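Local atomic coordinates of tRNA delta(2)-isopentenylpyrophosphate transferase (Staphylococcus epidermidis ATCC 12228, PDB entry 3D3Q), a protein that probably transfers a dimethylallyl group from dimethylallyl diphosphate to adenine 37 of tRNAs that read codons beginning with uridine. Residues Y276-R279 / Q280-F284. Sequence-based numbering, arbitrary orientation.
Sequences YAKR and QLTWF
Gln280 lies one helical turn beyond Tyr276 and meets it twice, through the backbone and through the side chain. Its N donates to Tyr276 O at 3.0 Å, while its side-chain amide nitrogen NE2 sits over one face of the tyrosine ring, displaced toward the rim, 3.6 Å from Tyr276 CZ. Amide and ring planes are inclined by 34°, so the amide leans over the phenol instead of stacking flat on it. The bend of the glutamine chain at chi2 (60°) turns the amide back over the ring. The other end of that amide, OE1, accepts a weak hydrogen bond from Gly106 N. Next, Leu281 N donates to Ala277 O at 3.1 Å, and the leucine side chain extends instead to the neighbourhood of Pro15, in the predicted ATP site. Thr282 grips Lys278 O with two donors: its N at 2.8 Å, and its OG1 at 3.0 Å, from above the carbonyl plane. With OG1 beside its own backbone N (chi1 -57°), the hydroxyl folds back on the helix and donates its proton there. Trp283 N reaches Arg279 O at 3.1 Å, while its indole packs on Gln110 and Met288. These are successive i to i+4 bonds of an alpha-helix, here the end part of helix 262-286, whose residues 278-285 probably contact substrate tRNA, as does Thr105, against which Tyr276 and Gln280 both pack.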
ATOM      1  N   TYR A 276      -4.742  10.930   1.847  1.00 36.36           N
ATOM      2  CA  TYR A 276      -4.571   9.549   2.248  1.00 35.31           C
ATOM      3  C   TYR A 276      -3.669   8.802   1.279  1.00 34.41           C
ATOM      4  O   TYR A 276      -2.711   8.156   1.686  1.00 33.63           O
ATOM      5  CB  TYR A 276      -5.943   8.875   2.342  1.00 35.75           C
ATOM      6  CG  TYR A 276      -5.895   7.413   2.702  1.00 36.20           C
ATOM      7  CD1 TYR A 276      -5.686   6.442   1.726  1.00 36.58           C
ATOM      8  CD2 TYR A 276      -6.060   7.000   4.019  1.00 35.33           C
ATOM      9  CE1 TYR A 276      -5.647   5.094   2.052  1.00 37.87           C
ATOM     10  CE2 TYR A 276      -6.020   5.660   4.363  1.00 36.76           C
ATOM     11  CZ  TYR A 276      -5.816   4.708   3.372  1.00 38.26           C
ATOM     12  OH  TYR A 276      -5.801   3.371   3.691  1.00 40.41           O
ATOM     13  N   ALA A 277      -3.982   8.896  -0.004  1.00 34.89           N
ATOM     14  CA  ALA A 277      -3.200   8.226  -1.027  1.00 36.30           C
ATOM     15  C   ALA A 277      -1.745   8.662  -0.945  1.00 38.00           C
ATOM     16  O   ALA A 277      -0.832   7.857  -1.136  1.00 36.91           O
ATOM     17  CB  ALA A 277      -3.755   8.546  -2.407  1.00 35.53           C
ATOM     18  N   LYS A 278      -1.533   9.944  -0.671  1.00 40.20           N
ATOM     19  CA  LYS A 278      -0.185  10.485  -0.568  1.00 42.32           C
ATOM     20  C   LYS A 278       0.528   9.912   0.625  1.00 43.49           C
ATOM     21  O   LYS A 278       1.637   9.396   0.500  1.00 44.62           O
ATOM     22  CB  LYS A 278      -0.218  12.009  -0.454  1.00 43.95           C
ATOM     23  CG  LYS A 278       1.142  12.633  -0.173  1.00 46.27           C
ATOM     24  CD  LYS A 278       1.146  14.132  -0.450  1.00 49.97           C
ATOM     25  CE  LYS A 278       2.547  14.727  -0.280  1.00 51.38           C
ATOM     26  NZ  LYS A 278       2.691  16.074  -0.937  1.00 53.63           N
ATOM     27  N   ARG A 279      -0.108  10.006   1.788  1.00 44.33           N
ATOM     28  CA  ARG A 279       0.485   9.490   3.026  1.00 45.32           C
ATOM     29  C   ARG A 279       0.885   8.008   2.888  1.00 45.13           C
ATOM     30  O   ARG A 279       1.923   7.591   3.394  1.00 44.57           O
ATOM     31  CB  ARG A 279      -0.493   9.695   4.200  1.00 47.62           C
ATOM     32  CG  ARG A 279       0.025   9.235   5.573  1.00 50.39           C
ATOM     33  CD  ARG A 279      -0.517  10.114   6.706  1.00 53.84           C
ATOM     34  NE  ARG A 279      -1.921  10.395   6.573  1.00 57.92           N
ATOM     35  CZ  ARG A 279      -2.638  11.517   6.665  1.00 58.57           C
ATOM     36  NH1 ARG A 279      -3.932  11.335   6.482  1.00 59.22           N
ATOM     37  NH2 ARG A 279      -2.174  12.745   6.902  1.00 58.05           N
ATOM     38  N   GLN A 280       0.070   7.230   2.180  1.00 44.54           N
ATOM     39  CA  GLN A 280       0.351   5.819   1.987  1.00 42.49           C
ATOM     40  C   GLN A 280       1.496   5.589   1.028  1.00 42.31           C
ATOM     41  O   GLN A 280       2.225   4.610   1.140  1.00 42.76           O
ATOM     42  CB  GLN A 280      -0.891   5.096   1.470  1.00 41.79           C
ATOM     43  CG  GLN A 280      -1.225   3.859   2.258  1.00 42.04           C
ATOM     44  CD  GLN A 280      -1.482   4.185   3.718  1.00 42.96           C
ATOM     45  OE1 GLN A 280      -0.980   3.511   4.625  1.00 41.69           O
ATOM     46  NE2 GLN A 280      -2.266   5.233   3.955  1.00 42.65           N
ATOM     47  N   LEU A 281       1.648   6.484   0.068  1.00 43.60           N
ATOM     48  CA  LEU A 281       2.708   6.351  -0.921  1.00 44.86           C
ATOM     49  C   LEU A 281       4.010   6.698  -0.210  1.00 46.02           C
ATOM     50  O   LEU A 281       5.022   6.016  -0.367  1.00 46.62           O
ATOM     51  CB  LEU A 281       2.455   7.323  -2.077  1.00 46.05           C
ATOM     52  CG  LEU A 281       2.990   7.011  -3.473  1.00 47.29           C
ATOM     53  CD1 LEU A 281       4.492   6.839  -3.397  1.00 48.02           C
ATOM     54  CD2 LEU A 281       2.325   5.749  -4.035  1.00 47.94           C
ATOM     55  N   THR A 282       3.962   7.754   0.598  1.00 46.51           N
ATOM     56  CA  THR A 282       5.124   8.214   1.336  1.00 46.62           C
ATOM     57  C   THR A 282       5.694   7.139   2.258  1.00 47.68           C
ATOM     58  O   THR A 282       6.905   6.921   2.288  1.00 48.50           O
ATOM     59  CB  THR A 282       4.776   9.458   2.163  1.00 46.54           C
ATOM     60  OG1 THR A 282       4.277  10.485   1.298  1.00 44.95           O
ATOM     61  CG2 THR A 282       6.000   9.974   2.881  1.00 48.15           C
ATOM     62  N   TRP A 283       4.813   6.471   3.000  1.00 49.10           N
ATOM     63  CA  TRP A 283       5.190   5.409   3.938  1.00 48.96           C
ATOM     64  C   TRP A 283       5.889   4.238   3.243  1.00 48.30           C
ATOM     65  O   TRP A 283       6.930   3.776   3.703  1.00 48.47           O
ATOM     66  CB  TRP A 283       3.946   4.876   4.657  1.00 50.31           C
ATOM     67  CG  TRP A 283       4.225   4.222   5.974  1.00 53.10           C
ATOM     68  CD1 TRP A 283       4.125   4.797   7.208  1.00 53.65           C
ATOM     69  CD2 TRP A 283       4.702   2.888   6.194  1.00 53.31           C
ATOM     70  NE1 TRP A 283       4.503   3.907   8.175  1.00 53.64           N
ATOM     71  CE2 TRP A 283       4.854   2.726   7.582  1.00 53.34           C
ATOM     72  CE3 TRP A 283       4.994   1.810   5.354  1.00 54.28           C
ATOM     73  CZ2 TRP A 283       5.316   1.546   8.152  1.00 55.15           C
ATOM     74  CZ3 TRP A 283       5.452   0.629   5.917  1.00 54.82           C
ATOM     75  CH2 TRP A 283       5.600   0.502   7.309  1.00 55.31           C
ATOM     76  N   PHE A 284       5.304   3.757   2.149  1.00 47.17           N
ATOM     77  CA  PHE A 284       5.867   2.640   1.407  1.00 45.95           C
ATOM     78  C   PHE A 284       7.186   2.976   0.744  1.00 46.16           C
ATOM     79  O   PHE A 284       7.829   2.111   0.157  1.00 47.88           O
ATOM     80  CB  PHE A 284       4.876   2.130   0.353  1.00 42.99           C
ATOM     81  CG  PHE A 284       3.892   1.131   0.886  1.00 40.18           C
ATOM     82  CD1 PHE A 284       4.334  -0.077   1.404  1.00 38.71           C
ATOM     83  CD2 PHE A 284       2.526   1.407   0.900  1.00 40.20           C
ATOM     84  CE1 PHE A 284       3.435  -0.998   1.921  1.00 38.81           C
ATOM     85  CE2 PHE A 284       1.610   0.492   1.419  1.00 38.51           C
ATOM     86  CZ  PHE A 284       2.068  -0.709   1.932  1.00 39.99           C
TER